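Local structure of acyl-coenzyme A oxidase 3 (Yarrowia lipolytica, 5YS9) at residues Y17-E22 with D654-Y659; T177-Q182 with R216-G221; L325-V330 with A646-Y651. The protein uses FAD and molecular oxygen to oxidise acyl-CoA substrates to trans-2-enoyl-CoA, releasing hydrogen peroxide, in peroxisomal fatty acid beta-oxidation. One frame throughout, in Å; residues are numbered along the deposited sequence.

Interaction 1: Y17-E22 with D654-Y659; sequences YNTFTE and DVYKHY
Asp654, at the N-cap position of helix 655-666, merely skirts the contact, its OD1 4.1 Å from Phe20 O. In the first turn of the helix, Tyr656 directs its side chain at the 17-22 loop. Tyr656 CB lies 3.7 Å from Phe20 CD1, and the two aromatic side chains run past one another in opposite directions. The Tyr656 ring edge faces Thr19: CD2 is 3.5 Å from Thr19 O, and CE2 lies near the Thr19 methyl. The Tyr656 hydroxyl is hydrogen-bonded to Arg331, a residue of an FAD pocket. At Lys657 the backbone and the start of the side chain meet the Phe20 ring at CZ, with Phe20 CZ 3.6 Å from Lys657 CA. With CG anti to its own N (chi1 -165°), Phe20 swings its ring out to this helix turn, while Thr19 OG1 hydrogen-bonds to Glu175 of the second subunit. The turn is fixed from within, as Thr21 N donates to Asn18 OD1 (2.8 Å) and Asn18 N to Thr21 OG1 (3.1 Å). The first of these bonds makes an Asx motif, in a turn that precedes helix 23-31 and packs on a C-terminal helix at the subunit interface, beside a bound FAD.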
# COMPACT_ATOMS: atom_id res chain seq x y z
N TYR A 17 -18.44 -28.31 17.38
CA TYR A 17 -17.57 -27.16 17.48
C TYR A 17 -18.35 -25.91 17.24
O TYR A 17 -19.40 -25.93 16.65
CB TYR A 17 -16.43 -27.26 16.48
CG TYR A 17 -15.52 -28.42 16.71
CD1 TYR A 17 -15.78 -29.64 16.13
CD2 TYR A 17 -14.41 -28.30 17.51
CE1 TYR A 17 -14.95 -30.71 16.34
CE2 TYR A 17 -13.57 -29.36 17.72
CZ TYR A 17 -13.85 -30.56 17.14
OH TYR A 17 -13.01 -31.61 17.36
N ASN A 18 -17.82 -24.80 17.73
CA ASN A 18 -18.43 -23.51 17.54
C ASN A 18 -17.44 -22.59 16.83
O ASN A 18 -16.38 -23.03 16.43
CB ASN A 18 -18.93 -22.92 18.86
CG ASN A 18 -17.82 -22.61 19.83
OD1 ASN A 18 -16.82 -22.03 19.48
ND2 ASN A 18 -18.02 -22.99 21.07
N THR A 19 -17.80 -21.34 16.64
CA THR A 19 -16.95 -20.44 15.90
C THR A 19 -15.60 -20.31 16.58
O THR A 19 -14.58 -20.30 15.93
CB THR A 19 -17.61 -19.06 15.84
OG1 THR A 19 -18.78 -19.14 15.03
CG2 THR A 19 -16.69 -18.04 15.24
N PHE A 20 -15.62 -20.21 17.90
CA PHE A 20 -14.40 -20.14 18.68
C PHE A 20 -13.52 -21.39 18.68
O PHE A 20 -12.31 -21.29 18.64
CB PHE A 20 -14.74 -19.75 20.11
CG PHE A 20 -13.57 -19.30 20.91
CD1 PHE A 20 -12.95 -18.11 20.62
CD2 PHE A 20 -13.08 -20.06 21.94
CE1 PHE A 20 -11.87 -17.69 21.34
CE2 PHE A 20 -12.00 -19.65 22.66
CZ PHE A 20 -11.39 -18.46 22.36
N THR A 21 -14.13 -22.57 18.76
CA THR A 21 -13.37 -23.80 18.91
C THR A 21 -13.02 -24.58 17.64
O THR A 21 -12.17 -25.44 17.67
CB THR A 21 -14.04 -24.75 19.92
OG1 THR A 21 -15.27 -25.23 19.38
CG2 THR A 21 -14.32 -24.05 21.19
N GLU A 22 -13.68 -24.28 16.54
CA GLU A 22 -13.41 -25.01 15.31
C GLU A 22 -12.03 -24.84 14.67
O GLU A 22 -11.49 -25.78 14.15
CB GLU A 22 -14.50 -24.79 14.27
CG GLU A 22 -14.68 -26.00 13.39
CD GLU A 22 -14.76 -25.67 11.93
OE1 GLU A 22 -15.30 -24.62 11.58
OE2 GLU A 22 -14.29 -26.47 11.12
N ASP A 654 -5.36 -21.82 16.10
CA ASP A 654 -6.37 -21.38 17.05
C ASP A 654 -6.51 -19.87 16.99
O ASP A 654 -6.20 -19.17 17.92
CB ASP A 654 -5.95 -21.81 18.44
CG ASP A 654 -7.11 -22.26 19.28
OD1 ASP A 654 -8.25 -21.99 18.92
OD2 ASP A 654 -6.87 -22.87 20.32
N VAL A 655 -7.05 -19.39 15.88
CA VAL A 655 -6.96 -18.01 15.47
C VAL A 655 -7.60 -17.02 16.45
O VAL A 655 -6.97 -16.07 16.86
CB VAL A 655 -7.61 -17.93 14.06
CG1 VAL A 655 -8.20 -16.58 13.71
CG2 VAL A 655 -6.64 -18.38 13.00
N TYR A 656 -8.81 -17.30 16.88
CA TYR A 656 -9.55 -16.48 17.83
C TYR A 656 -9.04 -16.54 19.26
O TYR A 656 -8.99 -15.54 19.94
CB TYR A 656 -11.03 -16.85 17.76
CG TYR A 656 -11.56 -16.72 16.36
CD1 TYR A 656 -11.41 -15.53 15.64
CD2 TYR A 656 -12.19 -17.80 15.74
CE1 TYR A 656 -11.91 -15.41 14.35
CE2 TYR A 656 -12.69 -17.69 14.44
CZ TYR A 656 -12.54 -16.51 13.74
OH TYR A 656 -13.03 -16.43 12.47
N LYS A 657 -8.62 -17.71 19.70
CA LYS A 657 -8.08 -17.84 21.05
C LYS A 657 -6.79 -17.02 21.21
O LYS A 657 -6.65 -16.30 22.17
CB LYS A 657 -7.84 -19.30 21.35
CG LYS A 657 -7.48 -19.60 22.79
CD LYS A 657 -7.52 -21.10 23.04
CE LYS A 657 -8.11 -21.42 24.40
NZ LYS A 657 -8.00 -22.88 24.65
N HIS A 658 -5.85 -17.12 20.28
CA HIS A 658 -4.59 -16.39 20.43
C HIS A 658 -4.74 -14.86 20.28
O HIS A 658 -4.19 -14.11 21.06
CB HIS A 658 -3.55 -16.88 19.42
CG HIS A 658 -3.18 -18.32 19.60
ND1 HIS A 658 -2.60 -18.80 20.76
CD2 HIS A 658 -3.31 -19.38 18.77
CE1 HIS A 658 -2.43 -20.11 20.64
NE2 HIS A 658 -2.84 -20.48 19.44
N TYR A 659 -5.49 -14.44 19.27
CA TYR A 659 -5.90 -13.06 19.01
C TYR A 659 -6.56 -12.42 20.21
O TYR A 659 -6.13 -11.35 20.66
CB TYR A 659 -6.90 -13.08 17.85
CG TYR A 659 -7.30 -11.78 17.22
CD1 TYR A 659 -6.46 -10.69 17.18
CD2 TYR A 659 -8.47 -11.69 16.54
CE1 TYR A 659 -6.83 -9.52 16.55
CE2 TYR A 659 -8.85 -10.53 15.89
CZ TYR A 659 -8.02 -9.45 15.88
OH TYR A 659 -8.38 -8.28 15.22

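Interaction 2: T177-Q182 with R216-G221; sequences TATYIQ and RLLVDG
Leu218, paired with Thr179 in a parallel strand pair, reaches both Thr179 and Thr177 through CD1 on one face of the sheet. Leu218 CD1 comes within 3.8 Å of Thr177 CG2 and 3.7 Å of Thr179 OG1, each threonine side chain meeting the leucine at a slant. The first torsion of Leu218 (chi1 -51°) sets CG anti to the carbonyl carbon, which carries the branched end across to the threonines. Thr177 turns its methyl to the leucine, whereas its hydroxyl makes a weak hydrogen bond to Asn190 O. Arg216 starts on the same face, but its guanidinium leads away to Asp223, with which it forms a salt bridge, and to the carbonyl oxygens of Leu174 and Ala172. Ala178 and Leu217 point to the other face. Near the strand ends, Tyr180 and Val219 meet through Tyr180 CB and Val219 CG1, 4.1 Å apart, and the tyrosine ring extends away so that its OH is hydrogen-bonded to Asp185.

Between the two backbones, Ala178 N donates to Arg216 O, Leu218 N to Ala178 O and Tyr180 N to Leu218 O, each over 3.0 Å. The last two are nearly straight at 169°, the first more bent at 149°, and Thr179 CA adds a CA-H...O contact to Leu218 O. The two strand segments are inclined at 23° to each other. Strand 177-181 is flanked by 210-219 and, antiparallel on its other side, by 186-190, within the beta domain typical of the acyl-CoA dehydrogenase fold; Ala178 and Leu217 rest on Phe229 of strand 222-232.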
# COMPACT_ATOMS: atom_id res chain seq x y z
N THR A 177 31.29 19.35 -1.55
CA THR A 177 32.63 19.52 -2.14
C THR A 177 33.73 19.16 -1.19
O THR A 177 33.59 19.36 0.02
CB THR A 177 32.90 20.96 -2.59
OG1 THR A 177 32.88 21.86 -1.47
CG2 THR A 177 31.90 21.37 -3.63
N ALA A 178 34.83 18.67 -1.75
CA ALA A 178 36.04 18.26 -1.04
C ALA A 178 37.22 18.94 -1.78
O ALA A 178 37.64 18.49 -2.85
CB ALA A 178 36.16 16.73 -1.08
N THR A 179 37.75 20.01 -1.22
CA THR A 179 38.70 20.84 -1.96
C THR A 179 40.10 20.59 -1.44
O THR A 179 40.32 20.74 -0.24
CB THR A 179 38.31 22.31 -1.84
OG1 THR A 179 37.00 22.48 -2.40
CG2 THR A 179 39.24 23.14 -2.65
N TYR A 180 41.04 20.19 -2.30
CA TYR A 180 42.39 19.88 -1.84
C TYR A 180 43.13 21.19 -1.56
O TYR A 180 43.06 22.11 -2.37
CB TYR A 180 43.18 18.99 -2.85
CG TYR A 180 44.59 18.62 -2.37
CD1 TYR A 180 44.78 17.87 -1.22
CD2 TYR A 180 45.73 19.06 -3.05
CE1 TYR A 180 46.05 17.56 -0.76
CE2 TYR A 180 47.01 18.74 -2.61
CZ TYR A 180 47.16 18.00 -1.47
OH TYR A 180 48.41 17.68 -0.99
N ILE A 181 43.77 21.26 -0.40
CA ILE A 181 44.69 22.32 -0.08
C ILE A 181 46.07 21.72 0.08
O ILE A 181 46.32 20.96 0.99
CB ILE A 181 44.29 22.98 1.24
CG1 ILE A 181 42.83 23.41 1.19
CG2 ILE A 181 45.17 24.18 1.53
CD1 ILE A 181 42.48 24.13 -0.08
N GLN A 182 46.98 22.10 -0.81
CA GLN A 182 48.33 21.56 -0.79
C GLN A 182 49.12 21.93 0.44
O GLN A 182 49.89 21.14 0.95
CB GLN A 182 49.10 21.98 -2.03
CG GLN A 182 50.22 21.03 -2.36
CD GLN A 182 50.65 21.15 -3.79
OE1 GLN A 182 49.87 21.57 -4.64
NE2 GLN A 182 51.89 20.79 -4.07
N ARG A 216 32.26 15.94 -4.29
CA ARG A 216 32.97 16.21 -5.53
C ARG A 216 34.41 16.52 -5.22
O ARG A 216 34.69 17.35 -4.39
CB ARG A 216 32.37 17.43 -6.22
CG ARG A 216 30.87 17.56 -6.14
CD ARG A 216 30.37 18.31 -7.36
NE ARG A 216 30.79 17.65 -8.58
CZ ARG A 216 30.03 16.83 -9.27
NH1 ARG A 216 30.51 16.27 -10.36
NH2 ARG A 216 28.81 16.55 -8.88
N LEU A 217 35.32 15.85 -5.90
CA LEU A 217 36.72 16.09 -5.64
C LEU A 217 37.20 17.24 -6.49
O LEU A 217 37.12 17.20 -7.70
CB LEU A 217 37.53 14.83 -5.91
CG LEU A 217 39.05 14.93 -5.87
CD1 LEU A 217 39.57 15.09 -4.46
CD2 LEU A 217 39.65 13.70 -6.51
N LEU A 218 37.69 18.27 -5.83
CA LEU A 218 38.16 19.44 -6.52
C LEU A 218 39.62 19.66 -6.22
O LEU A 218 40.00 19.88 -5.09
CB LEU A 218 37.35 20.66 -6.07
CG LEU A 218 35.83 20.56 -6.11
CD1 LEU A 218 35.19 21.82 -5.57
CD2 LEU A 218 35.34 20.29 -7.51
N VAL A 219 40.43 19.62 -7.26
CA VAL A 219 41.84 19.93 -7.13
C VAL A 219 42.21 20.99 -8.14
O VAL A 219 42.05 20.80 -9.33
CB VAL A 219 42.71 18.68 -7.35
CG1 VAL A 219 44.10 18.91 -6.82
CG2 VAL A 219 42.09 17.49 -6.67
N ASP A 220 42.68 22.12 -7.66
CA ASP A 220 43.17 23.17 -8.52
C ASP A 220 42.17 23.56 -9.59
O ASP A 220 42.52 23.73 -10.74
CB ASP A 220 44.51 22.81 -9.13
CG ASP A 220 45.64 23.11 -8.19
OD1 ASP A 220 45.73 24.27 -7.75
OD2 ASP A 220 46.43 22.20 -7.88
N GLY A 221 40.92 23.69 -9.20
CA GLY A 221 39.89 24.17 -10.08
C GLY A 221 39.31 23.14 -11.00
O GLY A 221 38.47 23.44 -11.83

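Interaction 3: L325-V330 with A646-Y651; sequences LRYACV and APIGNY
Gly649 O accepts a hydrogen bond from Arg326 NH1 at 3.0 Å, with an N-H...O angle of 151°. The donor is tilted 21° from the carbonyl plane, and the oxygen meets the edge of the guanidinium. Arg326 reaches this carbonyl with its chain fully extended from CG to NE, its CD passing 3.5 Å from the same Gly649 O. The other terminal nitrogen, NH2, forms a salt bridge with Asp635, so the two ends of the guanidinium have different partners. Arg326 NH1 also packs 3.3 Å from Tyr651 CA, and the planes of the guanidinium and the Tyr651 ring stand 88° apart, with Arg326 NH2 3.9 Å from Tyr651 CD1. A leucine in place of Arg326 would probably leave Gly649 O without this donor and Asp635 without its charged mate. One residue on, Tyr327 turns to the Ile648 side of the loop, where its CD1 lies 4.3 Å from Ile648 CB; its hydroxyl is hydrogen-bonded to His433. The contact thereby joins the C-terminal end of helix 300-330 to the loop between helices 641-644 and 655-666. Helix 630-635 supplies Asp635, while Val655 of helix 655-666 packs on both Tyr327 and Ile648.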
# COMPACT_ATOMS: atom_id res chain seq x y z
N LEU A 325 -3.16 -17.28 4.60
CA LEU A 325 -3.61 -18.63 4.20
C LEU A 325 -4.12 -19.49 5.36
O LEU A 325 -5.12 -20.19 5.22
CB LEU A 325 -2.51 -19.37 3.43
CG LEU A 325 -2.39 -18.88 1.98
CD1 LEU A 325 -1.20 -19.46 1.22
CD2 LEU A 325 -3.67 -19.16 1.19
N ARG A 326 -3.43 -19.43 6.49
CA ARG A 326 -3.88 -20.13 7.69
C ARG A 326 -5.19 -19.56 8.18
O ARG A 326 -6.12 -20.33 8.47
CB ARG A 326 -2.84 -20.07 8.81
CG ARG A 326 -1.70 -21.03 8.58
CD ARG A 326 -0.64 -20.84 9.63
NE ARG A 326 0.51 -21.63 9.24
CZ ARG A 326 1.67 -21.75 9.91
NH1 ARG A 326 1.88 -21.06 11.03
NH2 ARG A 326 2.63 -22.54 9.41
N TYR A 327 -5.27 -18.23 8.28
CA TYR A 327 -6.56 -17.57 8.50
C TYR A 327 -7.61 -18.07 7.53
O TYR A 327 -8.68 -18.51 7.93
CB TYR A 327 -6.48 -16.06 8.35
CG TYR A 327 -7.74 -15.34 8.76
CD1 TYR A 327 -8.20 -15.40 10.07
CD2 TYR A 327 -8.45 -14.59 7.87
CE1 TYR A 327 -9.36 -14.78 10.45
CE2 TYR A 327 -9.61 -13.96 8.25
CZ TYR A 327 -10.07 -14.05 9.55
OH TYR A 327 -11.21 -13.38 9.96
N ALA A 328 -7.30 -18.05 6.25
CA ALA A 328 -8.26 -18.50 5.26
C ALA A 328 -8.80 -19.94 5.48
O ALA A 328 -9.95 -20.23 5.11
CB ALA A 328 -7.64 -18.36 3.89
N CYS A 329 -7.98 -20.83 6.03
CA CYS A 329 -8.35 -22.25 6.17
C CYS A 329 -9.35 -22.47 7.28
O CYS A 329 -10.06 -23.50 7.29
CB CYS A 329 -7.12 -23.13 6.38
SG CYS A 329 -6.02 -23.19 4.91
N VAL A 330 -9.38 -21.53 8.21
CA VAL A 330 -10.29 -21.60 9.34
C VAL A 330 -11.43 -20.60 9.34
O VAL A 330 -12.37 -20.78 10.07
CB VAL A 330 -9.53 -21.50 10.67
CG1 VAL A 330 -8.29 -22.36 10.64
CG2 VAL A 330 -9.19 -20.08 11.02
N ALA A 646 2.09 -12.92 14.64
CA ALA A 646 0.71 -12.53 14.50
C ALA A 646 -0.15 -13.65 15.05
O ALA A 646 0.03 -14.79 14.68
CB ALA A 646 0.39 -12.26 13.05
N PRO A 647 -1.13 -13.34 15.89
CA PRO A 647 -1.95 -14.38 16.51
C PRO A 647 -2.77 -15.22 15.55
O PRO A 647 -2.90 -16.41 15.75
CB PRO A 647 -2.89 -13.59 17.41
CG PRO A 647 -2.57 -12.17 17.23
CD PRO A 647 -1.24 -12.07 16.58
N ILE A 648 -3.33 -14.60 14.53
CA ILE A 648 -4.15 -15.30 13.56
C ILE A 648 -3.34 -16.23 12.66
O ILE A 648 -3.88 -17.10 12.02
CB ILE A 648 -5.05 -14.32 12.77
CG1 ILE A 648 -4.22 -13.37 11.92
CG2 ILE A 648 -5.94 -13.55 13.71
CD1 ILE A 648 -5.04 -12.50 11.02
N GLY A 649 -2.03 -16.01 12.60
CA GLY A 649 -1.13 -16.84 11.84
C GLY A 649 -0.35 -17.95 12.54
O GLY A 649 0.53 -18.54 11.96
N ASN A 650 -0.64 -18.21 13.81
CA ASN A 650 0.09 -19.26 14.56
C ASN A 650 -0.09 -20.65 13.96
O ASN A 650 -1.13 -20.95 13.28
CB ASN A 650 -0.28 -19.26 16.05
CG ASN A 650 0.19 -18.01 16.78
OD1 ASN A 650 1.11 -17.31 16.34
ND2 ASN A 650 -0.47 -17.72 17.90
N TYR A 651 0.87 -21.52 14.23
CA TYR A 651 0.94 -22.82 13.62
C TYR A 651 -0.28 -23.69 13.93
O TYR A 651 -0.81 -24.34 13.06
CB TYR A 651 2.19 -23.53 14.12
CG TYR A 651 2.39 -24.90 13.55
CD1 TYR A 651 3.10 -25.07 12.39
CD2 TYR A 651 1.87 -26.01 14.17
CE1 TYR A 651 3.29 -26.32 11.86
CE2 TYR A 651 2.06 -27.26 13.64
CZ TYR A 651 2.77 -27.40 12.48
OH TYR A 651 2.97 -28.63 11.94

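Interactions 1 and 3 are neighbours, their centres 11 Å apart, and meet where the 646-651 loop packs against the start of helix 655-666. Val655 CG2 lies 3.2 Å from Ile648 O, and Pro647 CB packs on Tyr659 N at 3.3 Å. Both contacts lie close to FAD: the side chain of Tyr327 comes within about 5 Å of a bound cofactor and that of Tyr656 within about 7 Å. Interaction 2 belongs to the beta domain across the chain's centre, with its own centre 69 Å from that of interaction 1 and 60 Å from that of interaction 3. Its Arg216 side chain is about 14 Å from a bound FAD.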